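Local coordinates for protein Ufm1-specific protease (Caenorhabditis elegans, PDB 5EJJ) that hydrolyses the peptide bond at the C-terminal glycine of the ubiquitin-like modifier ufm-1 as a thiol protease, and is required to localise certain odorant receptors to olfactory cilia, at residues G241-P246 with N265-N270; S290-P295 with V299-L304; Q402-W407 with F452-L457. All blocks are in the same frame, centred on the assembly; numbering follows the deposited sequence.

Contact 1 of 3, residues G241-P246 with N265-N270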
loop_
_atom_site.group_PDB
_atom_site.type_symbol
_atom_site.label_atom_id
_atom_site.label_comp_id
_atom_site.label_asym_id
_atom_site.label_seq_id
_atom_site.Cartn_x
_atom_site.Cartn_y
_atom_site.Cartn_z
ATOM N N GLY A 241 -17.990 7.265 -1.221
ATOM C CA GLY A 241 -16.714 6.578 -1.231
ATOM C C GLY A 241 -16.600 5.379 -0.311
ATOM O O GLY A 241 -17.532 5.081 0.427
ATOM N N GLU A 242 -15.451 4.697 -0.376
ATOM C CA GLU A 242 -15.151 3.537 0.452
ATOM C C GLU A 242 -15.219 3.898 1.913
ATOM O O GLU A 242 -14.898 5.018 2.294
ATOM C CB GLU A 242 -13.719 3.075 0.217
ATOM C CG GLU A 242 -13.388 2.546 -1.164
ATOM C CD GLU A 242 -11.948 1.971 -1.264
ATOM O OE1 GLU A 242 -11.002 2.560 -0.654
ATOM O OE2 GLU A 242 -11.774 0.920 -1.951
ATOM N N VAL A 243 -15.611 2.940 2.740
ATOM C CA VAL A 243 -15.313 3.012 4.158
ATOM C C VAL A 243 -14.793 1.646 4.600
ATOM O O VAL A 243 -15.508 0.648 4.525
ATOM C CB VAL A 243 -16.524 3.415 4.982
ATOM C CG1 VAL A 243 -16.161 3.483 6.436
ATOM C CG2 VAL A 243 -17.036 4.756 4.530
ATOM N N VAL A 244 -13.533 1.613 5.047
ATOM C CA VAL A 244 -12.822 0.375 5.354
ATOM C C VAL A 244 -12.535 0.266 6.835
ATOM O O VAL A 244 -12.010 1.198 7.432
ATOM C CB VAL A 244 -11.481 0.329 4.649
ATOM C CG1 VAL A 244 -10.883 -1.017 4.828
ATOM C CG2 VAL A 244 -11.645 0.643 3.188
ATOM N N PHE A 245 -12.885 -0.869 7.435
ATOM C CA PHE A 245 -12.546 -1.139 8.831
ATOM C C PHE A 245 -12.066 -2.581 9.041
ATOM O O PHE A 245 -12.532 -3.498 8.365
ATOM C CB PHE A 245 -13.714 -0.817 9.745
ATOM C CG PHE A 245 -14.935 -1.671 9.528
ATOM C CD1 PHE A 245 -15.873 -1.339 8.557
ATOM C CD2 PHE A 245 -15.185 -2.776 10.342
ATOM C CE1 PHE A 245 -17.028 -2.104 8.385
ATOM C CE2 PHE A 245 -16.338 -3.554 10.170
ATOM C CZ PHE A 245 -17.260 -3.213 9.186
ATOM N N PRO A 246 -11.107 -2.782 9.961
ATOM C CA PRO A 246 -10.535 -4.108 10.193
ATOM C C PRO A 246 -11.455 -5.127 10.860
ATOM O O PRO A 246 -12.116 -4.822 11.840
ATOM C CB PRO A 246 -9.342 -3.814 11.101
ATOM C CG PRO A 246 -9.623 -2.522 11.677
ATOM C CD PRO A 246 -10.323 -1.749 10.644
ATOM N N ASN A 265 -17.216 7.566 10.778
ATOM C CA ASN A 265 -17.073 8.909 11.304
ATOM C C ASN A 265 -15.732 9.550 10.944
ATOM O O ASN A 265 -15.675 10.749 10.690
ATOM C CB ASN A 265 -17.334 8.971 12.807
ATOM C CG ASN A 265 -18.759 8.556 13.184
ATOM O OD1 ASN A 265 -19.652 8.459 12.336
ATOM N ND2 ASN A 265 -18.973 8.313 14.470
ATOM N N ARG A 266 -14.661 8.757 10.874
ATOM C CA ARG A 266 -13.342 9.299 10.557
ATOM C C ARG A 266 -13.270 9.758 9.112
ATOM O O ARG A 266 -12.673 10.784 8.799
ATOM C CB ARG A 266 -12.258 8.265 10.831
ATOM C CG ARG A 266 -12.103 7.937 12.296
ATOM C CD ARG A 266 -10.861 7.178 12.578
ATOM N NE ARG A 266 -10.695 6.958 14.004
ATOM C CZ ARG A 266 -9.777 6.152 14.532
ATOM N NH1 ARG A 266 -8.940 5.481 13.761
ATOM N NH2 ARG A 266 -9.693 6.008 15.834
ATOM N N ARG A 267 -13.875 8.990 8.222
ATOM C CA ARG A 267 -13.929 9.386 6.828
ATOM C C ARG A 267 -14.693 10.690 6.636
ATOM O O ARG A 267 -14.342 11.485 5.774
ATOM C CB ARG A 267 -14.604 8.297 6.008
ATOM C CG ARG A 267 -13.775 7.093 5.751
ATOM C CD ARG A 267 -12.978 7.286 4.492
ATOM N NE ARG A 267 -12.144 6.120 4.240
ATOM C CZ ARG A 267 -11.242 6.038 3.273
ATOM N NH1 ARG A 267 -11.037 7.064 2.450
ATOM N NH2 ARG A 267 -10.534 4.922 3.142
ATOM N N ALA A 268 -15.766 10.890 7.403
ATOM C CA ALA A 268 -16.525 12.137 7.302
ATOM C C ALA A 268 -15.673 13.302 7.805
ATOM O O ALA A 268 -15.527 14.299 7.115
ATOM C CB ALA A 268 -17.819 12.056 8.054
ATOM N N ASN A 269 -15.090 13.158 8.991
ATOM C CA ASN A 269 -14.191 14.165 9.518
ATOM C C ASN A 269 -13.041 14.480 8.564
ATOM O O ASN A 269 -12.629 15.625 8.432
ATOM C CB ASN A 269 -13.637 13.715 10.863
ATOM C CG ASN A 269 -14.730 13.521 11.914
ATOM O OD1 ASN A 269 -15.813 14.117 11.832
ATOM N ND2 ASN A 269 -14.446 12.683 12.914
ATOM N N ASN A 270 -12.524 13.457 7.898
ATOM C CA ASN A 270 -11.457 13.639 6.937
ATOM C C ASN A 270 -11.911 14.467 5.755
ATOM O O ASN A 270 -11.172 15.323 5.297
ATOM C CB ASN A 270 -10.935 12.295 6.442
ATOM C CG ASN A 270 -9.480 12.365 5.985
ATOM O OD1 ASN A 270 -9.185 12.588 4.804
ATOM N ND2 ASN A 270 -8.558 12.190 6.932
HETATM O O HOH W 1 -12.062 3.664 5.940
#

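Contact 2 of 3, residues S290-P295 with V299-L304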
loop_
_atom_site.group_PDB
_atom_site.type_symbol
_atom_site.label_atom_id
_atom_site.label_comp_id
_atom_site.label_asym_id
_atom_site.label_seq_id
_atom_site.Cartn_x
_atom_site.Cartn_y
_atom_site.Cartn_z
ATOM N N SER A 290 -12.422 8.975 -2.523
ATOM C CA SER A 290 -11.975 8.110 -1.446
ATOM C C SER A 290 -10.878 7.127 -1.845
ATOM O O SER A 290 -11.038 6.350 -2.789
ATOM C CB SER A 290 -13.149 7.354 -0.850
ATOM O OG SER A 290 -13.506 7.958 0.376
ATOM N N ALA A 291 -9.776 7.144 -1.097
ATOM C CA ALA A 291 -8.677 6.216 -1.330
ATOM C C ALA A 291 -8.252 5.498 -0.057
ATOM O O ALA A 291 -8.398 6.019 1.053
ATOM C CB ALA A 291 -7.480 6.951 -1.948
ATOM N N THR A 292 -7.718 4.297 -0.237
ATOM C CA THR A 292 -7.075 3.540 0.832
ATOM C C THR A 292 -5.689 3.102 0.342
ATOM O O THR A 292 -5.529 2.707 -0.815
ATOM C CB THR A 292 -7.893 2.298 1.213
ATOM O OG1 THR A 292 -9.253 2.679 1.436
ATOM C CG2 THR A 292 -7.368 1.692 2.467
ATOM N N TYR A 293 -4.690 3.206 1.209
ATOM C CA TYR A 293 -3.332 2.857 0.867
ATOM C C TYR A 293 -2.750 1.974 1.938
ATOM O O TYR A 293 -3.251 1.913 3.062
ATOM C CB TYR A 293 -2.465 4.100 0.801
ATOM C CG TYR A 293 -2.939 5.121 -0.170
ATOM C CD1 TYR A 293 -3.807 6.125 0.218
ATOM C CD2 TYR A 293 -2.514 5.092 -1.476
ATOM C CE1 TYR A 293 -4.249 7.071 -0.683
ATOM C CE2 TYR A 293 -2.933 6.032 -2.384
ATOM C CZ TYR A 293 -3.805 7.011 -1.988
ATOM O OH TYR A 293 -4.219 7.927 -2.917
ATOM N N LEU A 294 -1.664 1.297 1.581
ATOM C CA LEU A 294 -0.807 0.616 2.543
ATOM C C LEU A 294 0.580 1.122 2.259
ATOM O O LEU A 294 1.283 0.544 1.446
ATOM C CB LEU A 294 -0.839 -0.890 2.321
ATOM C CG LEU A 294 0.087 -1.696 3.222
ATOM C CD1 LEU A 294 -0.176 -1.319 4.641
ATOM C CD2 LEU A 294 -0.166 -3.173 3.037
ATOM N N PRO A 295 0.967 2.232 2.889
ATOM C CA PRO A 295 2.287 2.800 2.639
ATOM C C PRO A 295 3.375 1.786 2.894
ATOM O O PRO A 295 3.133 0.817 3.614
ATOM C CB PRO A 295 2.369 3.933 3.657
ATOM C CG PRO A 295 0.958 4.393 3.775
ATOM C CD PRO A 295 0.157 3.104 3.747
ATOM N N VAL A 299 1.708 -1.507 8.658
ATOM C CA VAL A 299 1.034 -2.775 8.895
ATOM C C VAL A 299 -0.431 -2.561 9.226
ATOM O O VAL A 299 -1.136 -3.491 9.606
ATOM C CB VAL A 299 1.677 -3.549 10.038
ATOM C CG1 VAL A 299 3.062 -3.901 9.678
ATOM C CG2 VAL A 299 1.673 -2.706 11.296
ATOM N N SER A 300 -0.889 -1.324 9.098
ATOM C CA SER A 300 -2.300 -1.028 9.145
ATOM C C SER A 300 -2.479 -0.000 8.027
ATOM O O SER A 300 -1.521 0.695 7.678
ATOM C CB SER A 300 -2.683 -0.503 10.537
ATOM O OG SER A 300 -3.912 0.225 10.540
ATOM N N LEU A 301 -3.688 0.077 7.463
ATOM C CA LEU A 301 -3.970 0.901 6.291
ATOM C C LEU A 301 -4.033 2.388 6.609
ATOM O O LEU A 301 -4.094 2.772 7.772
ATOM C CB LEU A 301 -5.285 0.454 5.662
ATOM C CG LEU A 301 -5.324 -1.008 5.206
ATOM C CD1 LEU A 301 -6.745 -1.455 4.915
ATOM C CD2 LEU A 301 -4.449 -1.194 3.969
ATOM N N LEU A 302 -4.009 3.209 5.566
ATOM C CA LEU A 302 -4.109 4.662 5.659
ATOM C C LEU A 302 -5.297 5.095 4.817
ATOM O O LEU A 302 -5.425 4.677 3.665
ATOM C CB LEU A 302 -2.857 5.314 5.081
ATOM C CG LEU A 302 -2.845 6.820 4.806
ATOM C CD1 LEU A 302 -2.773 7.645 6.060
ATOM C CD2 LEU A 302 -1.651 7.129 3.999
ATOM N N HIS A 303 -6.161 5.939 5.380
ATOM C CA HIS A 303 -7.444 6.243 4.759
ATOM C C HIS A 303 -7.563 7.721 4.485
ATOM O O HIS A 303 -7.395 8.530 5.375
ATOM C CB HIS A 303 -8.571 5.828 5.672
ATOM C CG HIS A 303 -8.391 4.476 6.264
ATOM N ND1 HIS A 303 -9.095 3.378 5.826
ATOM C CD2 HIS A 303 -7.588 4.038 7.264
ATOM C CE1 HIS A 303 -8.735 2.326 6.535
ATOM N NE2 HIS A 303 -7.819 2.698 7.410
ATOM N N LEU A 304 -7.861 8.091 3.252
ATOM C CA LEU A 304 -7.835 9.496 2.915
ATOM C C LEU A 304 -8.915 9.858 1.920
ATOM O O LEU A 304 -9.201 9.106 0.983
ATOM C CB LEU A 304 -6.473 9.872 2.337
ATOM C CG LEU A 304 -5.236 9.690 3.213
ATOM C CD1 LEU A 304 -4.001 9.936 2.391
ATOM C CD2 LEU A 304 -5.290 10.616 4.413
#

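Contact 3 of 3, residues Q402-W407 with F452-L457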
loop_
_atom_site.group_PDB
_atom_site.type_symbol
_atom_site.label_atom_id
_atom_site.label_comp_id
_atom_site.label_asym_id
_atom_site.label_seq_id
_atom_site.Cartn_x
_atom_site.Cartn_y
_atom_site.Cartn_z
ATOM N N GLN A 402 4.306 -6.452 -20.181
ATOM C CA GLN A 402 3.091 -6.075 -19.476
ATOM C C GLN A 402 3.284 -6.080 -17.954
ATOM O O GLN A 402 2.886 -5.131 -17.258
ATOM C CB GLN A 402 1.926 -6.973 -19.910
ATOM C CG GLN A 402 1.374 -6.622 -21.292
ATOM C CD GLN A 402 0.206 -7.498 -21.686
ATOM O OE1 GLN A 402 0.112 -8.646 -21.250
ATOM N NE2 GLN A 402 -0.702 -6.960 -22.508
ATOM N N THR A 403 3.902 -7.140 -17.445
ATOM C CA THR A 403 4.299 -7.163 -16.049
ATOM C C THR A 403 5.121 -5.923 -15.705
ATOM O O THR A 403 4.747 -5.165 -14.832
ATOM C CB THR A 403 5.076 -8.425 -15.695
ATOM O OG1 THR A 403 4.213 -9.565 -15.810
ATOM C CG2 THR A 403 5.604 -8.326 -14.275
ATOM N N ILE A 404 6.212 -5.679 -16.412
ATOM C CA ILE A 404 6.998 -4.478 -16.142
ATOM C C ILE A 404 6.126 -3.228 -16.182
ATOM O O ILE A 404 6.355 -2.271 -15.443
ATOM C CB ILE A 404 8.182 -4.335 -17.130
ATOM C CG1 ILE A 404 9.138 -5.511 -16.971
ATOM C CG2 ILE A 404 8.956 -3.039 -16.907
ATOM C CD1 ILE A 404 10.228 -5.507 -17.976
ATOM N N TRP A 405 5.104 -3.239 -17.027
ATOM C CA TRP A 405 4.263 -2.056 -17.154
ATOM C C TRP A 405 3.428 -1.912 -15.903
ATOM O O TRP A 405 3.400 -0.845 -15.283
ATOM C CB TRP A 405 3.354 -2.123 -18.385
ATOM C CG TRP A 405 2.644 -0.820 -18.665
ATOM C CD1 TRP A 405 1.593 -0.303 -17.975
ATOM C CD2 TRP A 405 2.943 0.124 -19.705
ATOM N NE1 TRP A 405 1.216 0.901 -18.515
ATOM C CE2 TRP A 405 2.030 1.186 -19.579
ATOM C CE3 TRP A 405 3.885 0.168 -20.735
ATOM C CZ2 TRP A 405 2.030 2.283 -20.438
ATOM C CZ3 TRP A 405 3.881 1.259 -21.593
ATOM C CH2 TRP A 405 2.956 2.298 -21.440
ATOM N N SER A 406 2.763 -2.999 -15.530
ATOM C CA SER A 406 1.887 -2.986 -14.374
ATOM C C SER A 406 2.627 -2.483 -13.137
ATOM O O SER A 406 2.052 -1.780 -12.303
ATOM C CB SER A 406 1.295 -4.369 -14.134
ATOM O OG SER A 406 2.205 -5.201 -13.441
ATOM N N TRP A 407 3.908 -2.813 -13.025
ATOM C CA TRP A 407 4.684 -2.323 -11.893
ATOM C C TRP A 407 4.719 -0.809 -11.903
ATOM O O TRP A 407 4.678 -0.187 -10.853
ATOM C CB TRP A 407 6.101 -2.886 -11.891
ATOM C CG TRP A 407 6.958 -2.461 -10.741
ATOM C CD1 TRP A 407 7.297 -3.214 -9.669
ATOM C CD2 TRP A 407 7.615 -1.194 -10.565
ATOM N NE1 TRP A 407 8.114 -2.499 -8.822
ATOM C CE2 TRP A 407 8.320 -1.254 -9.351
ATOM C CE3 TRP A 407 7.670 -0.013 -11.307
ATOM C CZ2 TRP A 407 9.068 -0.188 -8.869
ATOM C CZ3 TRP A 407 8.419 1.054 -10.812
ATOM C CH2 TRP A 407 9.107 0.954 -9.614
ATOM N N PHE A 452 12.552 -0.533 -26.117
ATOM C CA PHE A 452 12.228 0.552 -27.038
ATOM C C PHE A 452 10.780 1.041 -26.884
ATOM O O PHE A 452 10.543 2.250 -26.772
ATOM C CB PHE A 452 12.508 0.100 -28.477
ATOM C CG PHE A 452 12.251 1.163 -29.517
ATOM C CD1 PHE A 452 13.181 2.180 -29.740
ATOM C CD2 PHE A 452 11.084 1.136 -30.285
ATOM C CE1 PHE A 452 12.942 3.160 -30.699
ATOM C CE2 PHE A 452 10.837 2.112 -31.245
ATOM C CZ PHE A 452 11.766 3.125 -31.454
ATOM N N VAL A 453 9.831 0.099 -26.895
ATOM C CA VAL A 453 8.412 0.370 -26.631
ATOM C C VAL A 453 8.236 1.141 -25.318
ATOM O O VAL A 453 7.558 2.162 -25.254
ATOM C CB VAL A 453 7.610 -0.951 -26.536
ATOM C CG1 VAL A 453 6.137 -0.675 -26.311
ATOM C CG2 VAL A 453 7.811 -1.792 -27.776
ATOM N N LEU A 454 8.864 0.621 -24.275
ATOM C CA LEU A 454 9.030 1.299 -22.996
ATOM C C LEU A 454 9.580 2.725 -23.099
ATOM O O LEU A 454 9.263 3.572 -22.272
ATOM C CB LEU A 454 10.006 0.481 -22.145
ATOM C CG LEU A 454 9.649 0.105 -20.717
ATOM C CD1 LEU A 454 8.156 -0.170 -20.601
ATOM C CD2 LEU A 454 10.465 -1.123 -20.362
ATOM N N ASN A 455 10.433 2.989 -24.085
ATOM C CA ASN A 455 11.058 4.313 -24.193
ATOM C C ASN A 455 10.180 5.377 -24.855
ATOM O O ASN A 455 10.396 6.577 -24.661
ATOM C CB ASN A 455 12.408 4.242 -24.911
ATOM C CG ASN A 455 13.181 5.564 -24.844
ATOM O OD1 ASN A 455 13.003 6.365 -23.919
ATOM N ND2 ASN A 455 14.047 5.792 -25.830
ATOM N N GLU A 456 9.191 4.953 -25.634
ATOM C CA GLU A 456 8.338 5.938 -26.276
ATOM C C GLU A 456 6.861 5.804 -25.938
ATOM O O GLU A 456 6.061 6.641 -26.342
ATOM C CB GLU A 456 8.569 5.991 -27.788
ATOM C CG GLU A 456 8.097 4.778 -28.549
ATOM C CD GLU A 456 8.518 4.842 -30.001
ATOM O OE1 GLU A 456 9.347 5.727 -30.320
ATOM O OE2 GLU A 456 8.026 4.018 -30.812
ATOM N N LEU A 457 6.491 4.769 -25.198
ATOM C CA LEU A 457 5.171 4.774 -24.570
ATOM C C LEU A 457 5.253 5.341 -23.152
ATOM O O LEU A 457 4.241 5.727 -22.578
ATOM C CB LEU A 457 4.522 3.386 -24.565
ATOM C CG LEU A 457 4.213 2.810 -25.944
ATOM C CD1 LEU A 457 3.236 1.624 -25.873
ATOM C CD2 LEU A 457 3.699 3.909 -26.851
#

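Contact 1 of 3, residues G241-P246 with N265-N270
Arg267 reaches from helix 253-280 to Glu242, Val243 and Val244 on strand 235-247, an outermost strand of a five-stranded mixed sheet; strand and helix follow one another in the chain and form a beta-alpha pair. The local axes make an angle of 135° and come within 9.1 Å, and Val243 and Arg267 have the closest alpha carbons.

The arginine's shape explains how it gets there. Its CG stands anti to the carbonyl carbon, and the chain then bends at CB-CG (chi2 -89°) before extending through CD (chi3 179°), which carries the guanidinium across the strand, over the carbonyl of Glu242. Near the bend, Arg267 CG meets Val243 CG2 at 4.2 Å, the two side chains sliding past each other in opposite directions. Val243 turns that methyl toward its own backbone N, and the side chain also touches Ala263 of the same helix.

The backbone of the strand supplies the rest. Val243 and Phe245 bond to Ser131 and Cys129 of strand 127-139, so the N-H and C=O of Glu242 and Val244 point away from that strand. The carbonyl of Glu242 lies over a face of the guanidinium, offset toward its rim, with O 3.5 Å from Arg267 NE; no hydrogen bond forms there. The carboxylate of Glu242 also lies well out of the guanidinium plane, OE1 being 4.5 Å from Arg267 NH2, so only charge attraction is likely to act between them. Its oxygens bond instead to Thr292 and Ser347, while Arg267 NH1 bonds to Gln305 OE1.

A water completes the junction. Lying at the guanidinium's edge and in its plane, it accepts from Val244 N at 2.7 Å and from Arg267 NE at 3.0 Å.

Contact 2 of 3, residues S290-P295 with V299-L304
Ala291 faces Leu304 and Tyr293 faces Leu302 as hydrogen-bonded pairs of an antiparallel beta hairpin, with Thr292 and His303 as the non-hydrogen-bonded pair between them. The strands lie at 165° to each other.

Four backbone bonds set the register. Ala291 N gives to Leu304 O at 2.9 Å, and Leu304 N answers to Ala291 O at 3.1 Å. Nearer the turn, Tyr293 N gives to Leu302 O at 3.0 Å and Leu302 N to Tyr293 O at 2.9 Å. Leu302 O takes a further CA-H...O contact from Thr292 CA at 3.5 Å.

Apolar contacts divide between the two faces. On the side of Thr292 and His303, Thr292 CG2 rests 4.0 Å from Leu301 CB, the side chains crossing obliquely. Leu301 CG stands anti to its carbonyl carbon (chi1 -59°), and from there CD2 reaches both Leu294 CB and the carbonyl oxygen of Tyr293; the side chain also touches the loop residue Leu341. Leu302 lies on the other face with Tyr293 and Leu304; its CD2 meets Pro295 CG at 3.8 Å, roughly at a right angle. Replacing Leu301 with an alanine would probably leave Leu294 CB and Leu341 without their branched partner, opening a gap beside Thr292.

Among the polar ends, Thr292 OG1 bonds to Glu242 and His303 NE2 to Ser70, while Ser290 OG bonds to Gln305 within the hairpin. Direction and register are thus fixed by main-chain bonds, while the side chains add apolar cohesion and those of Thr292 and His303 tie the hairpin to neighbouring elements.

Contact 3 of 3, residues Q402-W407 with F452-L457
Trp405 carries its indole toward Leu457 by a first torsion that sets CG anti to the backbone N (chi1 -170°) and a second that swings the six-membered ring out across the gap between two helices. Leu457 keeps CG beside its own backbone N (chi1 -64°), and it is CB that confronts the indole. The helices belong to the C78 peptidase region, a member of the papain-like clan CA, and helix 396-409 opens at Cys396, the inferred catalytic cysteine.

The two short segments run in broadly the same direction, at 34°, with axes 11.7 Å apart. Even the nearest alpha carbons, those of Trp405 and Leu454, are 8.3 Å apart. At such a separation no backbone bond spans the interface, and large side chains bridge it.

Leu457 is met at the indole edge rather than over a face. Its CB lies near the ring plane, 3.7 Å from Trp405 CH2 and equally close to CZ3, with the two side chains crossing at about a right angle. Leu454 enters obliquely, and its two methyls divide the work: CD1 approaches Trp405 CE3 at 4.3 Å, while CD2 meets Ile404 CG2 at 4.2 Å. Phe401, one turn earlier on helix 396-409, also touches Leu454 and extends this apolar patch.

The rotation of the indole is further fixed at its polar corner, where NE1 bonds to the carbonyl of Lys416, with Val418 and Pro419 packed against the ring. On another side of helix 396-409, Thr403 O takes two donors, the backbone N of Trp407 and the hydroxyl of Ser406, whose OG lies 2.9 Å away, in the carbonyl plane and on a lone pair.

How the contacts relate
Contacts 1 and 2 are neighbours, their centres 11 Å apart, and helix 253-280 is followed in the chain by the hairpin. They touch through polar atoms: Glu242 OE1 lies 2.7 Å from Thr292 OG1, and Arg267 NH1 lies 3.2 Å from Ala291 O, both probable hydrogen bonds. Thus the side chains of contact 1 join the five-stranded sheet and its helix to the hairpin of contact 2. Contact 3 belongs to the peptidase region, its centre about 35 Å from that of contact 1 and 27 Å from that of contact 2; nearest atoms stay about 17 and 13 Å away. None lies at the active site, although contact 3 shares its helix 396-409 with Cys396.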